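Local coordinates for protein magnesium transporter MgtE (Enterococcus faecalis, PDB 2OUX) that probably carries magnesium ions across the cell membrane as a homodimer, this chain being its cytosolic part with an N domain and a pair of CBS domains, at residues Met8-Gln11 against Phe12-Leu16; Glu26-Glu29 against Leu30-Leu34. All coordinates share one frame; numbering follows the deposited sequence.

Contact 1 of 2, residues Met8-Gln11 against Phe12-Leu16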
loop_
_atom_site.group_PDB
_atom_site.type_symbol
_atom_site.label_atom_id
_atom_site.label_comp_id
_atom_site.label_asym_id
_atom_site.label_seq_id
_atom_site.Cartn_x
_atom_site.Cartn_y
_atom_site.Cartn_z
HETATM N N MSE A 8 -11.438 20.259 -10.138
HETATM C CA MSE A 8 -11.523 20.618 -8.733
HETATM C C MSE A 8 -12.269 21.926 -8.528
HETATM O O MSE A 8 -13.165 22.017 -7.688
HETATM C CB MSE A 8 -10.119 20.751 -8.149
HETATM C CG MSE A 8 -10.073 20.542 -6.660
HETATM SE SE MSE A 8 -10.827 18.823 -6.305
HETATM C CE MSE A 8 -9.322 17.751 -6.852
ATOM N N GLU A 9 -11.888 22.938 -9.298
ATOM C CA GLU A 9 -12.507 24.247 -9.191
ATOM C C GLU A 9 -14.030 24.171 -9.267
ATOM O O GLU A 9 -14.723 24.592 -8.343
ATOM C CB GLU A 9 -11.958 25.186 -10.276
ATOM C CG GLU A 9 -12.224 24.773 -11.730
ATOM C CD GLU A 9 -11.347 23.627 -12.217
ATOM O OE1 GLU A 9 -10.117 23.662 -11.990
ATOM O OE2 GLU A 9 -11.892 22.698 -12.847
ATOM N N GLU A 10 -14.542 23.622 -10.362
ATOM C CA GLU A 10 -15.979 23.491 -10.559
ATOM C C GLU A 10 -16.679 22.914 -9.331
ATOM O O GLU A 10 -17.594 23.528 -8.782
ATOM C CB GLU A 10 -16.260 22.603 -11.774
ATOM C CG GLU A 10 -17.728 22.253 -11.966
ATOM C CD GLU A 10 -17.952 21.308 -13.132
ATOM O OE1 GLU A 10 -17.294 20.247 -13.172
ATOM O OE2 GLU A 10 -18.788 21.619 -14.006
ATOM N N GLN A 11 -16.248 21.731 -8.907
ATOM C CA GLN A 11 -16.845 21.071 -7.752
ATOM C C GLN A 11 -16.834 21.939 -6.494
ATOM O O GLN A 11 -17.855 22.068 -5.817
ATOM C CB GLN A 11 -16.126 19.747 -7.478
ATOM C CG GLN A 11 -16.922 18.509 -7.868
ATOM C CD GLN A 11 -18.105 18.269 -6.948
ATOM O OE1 GLN A 11 -17.937 17.922 -5.775
ATOM N NE2 GLN A 11 -19.311 18.465 -7.471
ATOM N N PHE A 12 -15.683 22.526 -6.181
ATOM C CA PHE A 12 -15.560 23.375 -5.005
ATOM C C PHE A 12 -16.551 24.539 -5.049
ATOM O O PHE A 12 -17.146 24.889 -4.032
ATOM C CB PHE A 12 -14.127 23.908 -4.882
ATOM C CG PHE A 12 -13.148 22.914 -4.308
ATOM C CD1 PHE A 12 -13.517 21.588 -4.078
ATOM C CD2 PHE A 12 -11.853 23.304 -3.992
ATOM C CE1 PHE A 12 -12.614 20.673 -3.540
ATOM C CE2 PHE A 12 -10.941 22.392 -3.452
ATOM C CZ PHE A 12 -11.325 21.075 -3.228
ATOM N N ALA A 13 -16.729 25.123 -6.232
ATOM C CA ALA A 13 -17.646 26.247 -6.417
ATOM C C ALA A 13 -19.082 25.868 -6.060
ATOM O O ALA A 13 -19.781 26.628 -5.385
ATOM C CB ALA A 13 -17.577 26.747 -7.862
ATOM N N LEU A 14 -19.521 24.703 -6.528
ATOM C CA LEU A 14 -20.863 24.220 -6.227
ATOM C C LEU A 14 -20.948 23.994 -4.724
ATOM O O LEU A 14 -21.927 24.368 -4.079
ATOM C CB LEU A 14 -21.137 22.898 -6.954
ATOM C CG LEU A 14 -21.690 22.895 -8.386
ATOM C CD1 LEU A 14 -20.800 23.695 -9.340
ATOM C CD2 LEU A 14 -21.802 21.454 -8.837
ATOM N N LEU A 15 -19.905 23.376 -4.178
ATOM C CA LEU A 15 -19.827 23.087 -2.751
ATOM C C LEU A 15 -19.954 24.359 -1.917
ATOM O O LEU A 15 -20.707 24.393 -0.947
ATOM C CB LEU A 15 -18.500 22.409 -2.424
ATOM C CG LEU A 15 -18.494 21.026 -1.776
ATOM C CD1 LEU A 15 -17.059 20.693 -1.385
ATOM C CD2 LEU A 15 -19.388 20.997 -0.549
ATOM N N LEU A 16 -19.205 25.394 -2.289
ATOM C CA LEU A 16 -19.242 26.674 -1.570
ATOM C C LEU A 16 -20.649 27.266 -1.553
ATOM O O LEU A 16 -21.063 27.887 -0.576
ATOM C CB LEU A 16 -18.284 27.688 -2.212
ATOM C CG LEU A 16 -17.003 28.026 -1.432
ATOM C CD1 LEU A 16 -16.103 28.943 -2.262
ATOM C CD2 LEU A 16 -17.363 28.686 -0.116
#
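Phe12 receives selenomethionine Met8 over one face of its ring, one turn apart on helix 8-20, the first modelled helix of the cytosolic part. This is an i to i+4 Met-aromatic contact. Met8 CG lies 3.9 Å from the centroid of the Phe12 ring, 19° off the normal, as a CH-pi contact. The selenium sits more obliquely, with SE 3.8 Å from Phe12 CE1. The Met8 chain leaves with CG anti to its backbone N (chi1 -156°), then bends at chi2 and chi3, which carries SE obliquely over the same face. The backbone below is regular: Phe12 N donates to Met8 O at 3.0 Å. The Phe12 ring also meets Phe42 of helix 36-43 edge-to-face. Met8 packs on Tyr230 of the second subunit, so this turn lies at the dimer interface. Ala13 N donates to Glu9 O at 3.0 Å, and the Ala13 methyl rests near Glu10 O. Leu14 N bonds to Glu10 O. The side chain of Leu14 sends CD1 back to within 3.3 Å of that same oxygen. Its other methyl, CD2, approaches the amide of Gln11, the two side chains crossing at about a right angle. Leu15 is buried against Phe27, Leu30 and Phe31 of helix 24-31. Leu15 N donates to Gln11 O at 2.9 Å.

Contact 2 of 2, residues Glu26-Glu29 against Leu30-Leu34; sequences EFRE and LFLAL
Phe27 O takes the N-H of Phe31 at 2.8 Å. The side chains of these two residues run side by side and point the same way. In both, CG is anti to the backbone N (chi1 173° for Phe27, -176° for Phe31), so the rings leave the helix in step. Their planes are 16° from parallel but slid apart, with centroids 5.4 Å apart and little overlap. Instead, Phe31 CB sits over one face of the Phe27 ring, 4.2 Å from its centroid. Both rings also pack on Phe42 of helix 36-43. One residue on, Leu32 N donates to Arg28 O at 2.8 Å. The Arg28 and Leu32 side chains run side by side, and Leu32 CD2 comes obliquely to the guanidinium, 3.5 Å from Arg28 NH1. That group is also held by a salt bridge from NH2 to Glu62. Towards the start, Leu30 N bonds to Glu26 O at 3.2 Å. The Glu26 chain bends at chi2 and brings its carboxylate against the Leu30 side chain, with Glu26 OE2 3.8 Å from Leu30 CG. Beyond, Leu34 N donates to Phe31 O at 3.0 Å. Phe27 and Phe31 form an i to i+4 aromatic pair near the end of a short helix, which runs into a type I beta turn from Phe31 to Leu34.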
loop_
_atom_site.group_PDB
_atom_site.type_symbol
_atom_site.label_atom_id
_atom_site.label_comp_id
_atom_site.label_asym_id
_atom_site.label_seq_id
_atom_site.Cartn_x
_atom_site.Cartn_y
_atom_site.Cartn_z
ATOM N N GLU A 26 -27.412 18.765 0.824
ATOM C CA GLU A 26 -26.763 18.861 -0.482
ATOM C C GLU A 26 -25.256 18.951 -0.240
ATOM O O GLU A 26 -24.459 18.320 -0.933
ATOM C CB GLU A 26 -27.230 20.110 -1.226
ATOM C CG GLU A 26 -27.788 19.857 -2.626
ATOM C CD GLU A 26 -26.798 19.193 -3.580
ATOM O OE1 GLU A 26 -26.632 19.708 -4.709
ATOM O OE2 GLU A 26 -26.200 18.151 -3.219
ATOM N N PHE A 27 -24.885 19.749 0.757
ATOM C CA PHE A 27 -23.495 19.940 1.131
ATOM C C PHE A 27 -22.858 18.606 1.494
ATOM O O PHE A 27 -21.854 18.208 0.910
ATOM C CB PHE A 27 -23.393 20.873 2.333
ATOM C CG PHE A 27 -22.010 20.984 2.881
ATOM C CD1 PHE A 27 -21.060 21.779 2.245
ATOM C CD2 PHE A 27 -21.632 20.248 3.996
ATOM C CE1 PHE A 27 -19.758 21.835 2.712
ATOM C CE2 PHE A 27 -20.329 20.298 4.470
ATOM C CZ PHE A 27 -19.391 21.093 3.828
ATOM N N ARG A 28 -23.451 17.926 2.470
ATOM C CA ARG A 28 -22.957 16.640 2.928
ATOM C C ARG A 28 -22.725 15.656 1.797
ATOM O O ARG A 28 -21.660 15.038 1.726
ATOM C CB ARG A 28 -23.925 16.024 3.934
ATOM C CG ARG A 28 -23.994 16.760 5.249
ATOM C CD ARG A 28 -24.842 15.996 6.234
ATOM N NE ARG A 28 -24.101 15.720 7.453
ATOM C CZ ARG A 28 -23.475 14.578 7.724
ATOM N NH1 ARG A 28 -23.489 13.569 6.868
ATOM N NH2 ARG A 28 -22.828 14.455 8.868
ATOM N N GLU A 29 -23.723 15.507 0.924
ATOM C CA GLU A 29 -23.627 14.587 -0.216
ATOM C C GLU A 29 -22.397 14.873 -1.065
ATOM O O GLU A 29 -21.658 13.959 -1.426
ATOM C CB GLU A 29 -24.851 14.699 -1.133
ATOM C CG GLU A 29 -26.134 14.050 -0.644
ATOM C CD GLU A 29 -27.284 14.269 -1.626
ATOM O OE1 GLU A 29 -27.207 13.756 -2.765
ATOM O OE2 GLU A 29 -28.257 14.964 -1.262
ATOM N N LEU A 30 -22.206 16.146 -1.404
ATOM C CA LEU A 30 -21.079 16.565 -2.229
ATOM C C LEU A 30 -19.748 16.410 -1.495
ATOM O O LEU A 30 -18.857 15.706 -1.958
ATOM C CB LEU A 30 -21.266 18.024 -2.665
ATOM C CG LEU A 30 -22.439 18.318 -3.608
ATOM C CD1 LEU A 30 -22.579 19.820 -3.803
ATOM C CD2 LEU A 30 -22.213 17.621 -4.940
ATOM N N PHE A 31 -19.638 17.063 -0.343
ATOM C CA PHE A 31 -18.432 17.025 0.469
ATOM C C PHE A 31 -17.967 15.596 0.726
ATOM O O PHE A 31 -16.816 15.251 0.458
ATOM C CB PHE A 31 -18.679 17.729 1.811
ATOM C CG PHE A 31 -17.448 17.833 2.685
ATOM C CD1 PHE A 31 -16.483 18.812 2.449
ATOM C CD2 PHE A 31 -17.244 16.932 3.725
ATOM C CE1 PHE A 31 -15.324 18.890 3.240
ATOM C CE2 PHE A 31 -16.091 16.996 4.520
ATOM C CZ PHE A 31 -15.131 17.978 4.278
ATOM N N LEU A 32 -18.874 14.769 1.236
ATOM C CA LEU A 32 -18.559 13.385 1.560
ATOM C C LEU A 32 -18.283 12.520 0.336
ATOM O O LEU A 32 -17.877 11.383 0.467
ATOM C CB LEU A 32 -19.690 12.783 2.411
ATOM C CG LEU A 32 -19.530 12.672 3.938
ATOM C CD1 LEU A 32 -18.518 13.674 4.467
ATOM C CD2 LEU A 32 -20.890 12.881 4.605
ATOM N N ALA A 33 -18.507 13.057 -0.858
ATOM C CA ALA A 33 -18.236 12.307 -2.085
ATOM C C ALA A 33 -16.777 12.552 -2.493
ATOM O O ALA A 33 -16.213 11.837 -3.320
ATOM C CB ALA A 33 -19.180 12.760 -3.203
ATOM N N LEU A 34 -16.183 13.585 -1.912
ATOM C CA LEU A 34 -14.794 13.931 -2.190
ATOM C C LEU A 34 -13.867 13.060 -1.341
ATOM O O LEU A 34 -14.216 12.670 -0.231
ATOM C CB LEU A 34 -14.525 15.400 -1.834
ATOM C CG LEU A 34 -15.222 16.564 -2.541
ATOM C CD1 LEU A 34 -14.941 17.839 -1.778
ATOM C CD2 LEU A 34 -14.718 16.685 -3.967
#

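Contact 1 and contact 2 lie on consecutive helices, 8-20 and 24-31, with centres about 11 Å apart. They meet through Leu15. Its CD2 is 3.3 Å from Phe27 CD1, and its CD1 is 3.6 Å from Leu34 CD1. Gln11 adds a second junction, with NE2 3.9 Å from Leu30 CD2 and OE1 3.9 Å from Leu34 CD2. Phe42 of helix 36-43 joins the aromatic side chains of both: it touches Phe12 from contact 1 and Phe27 and Phe31 from contact 2. The three helices thus pack together around these residues. Both contacts lie away from the magnesium sites, but contact 1 also reaches the second subunit.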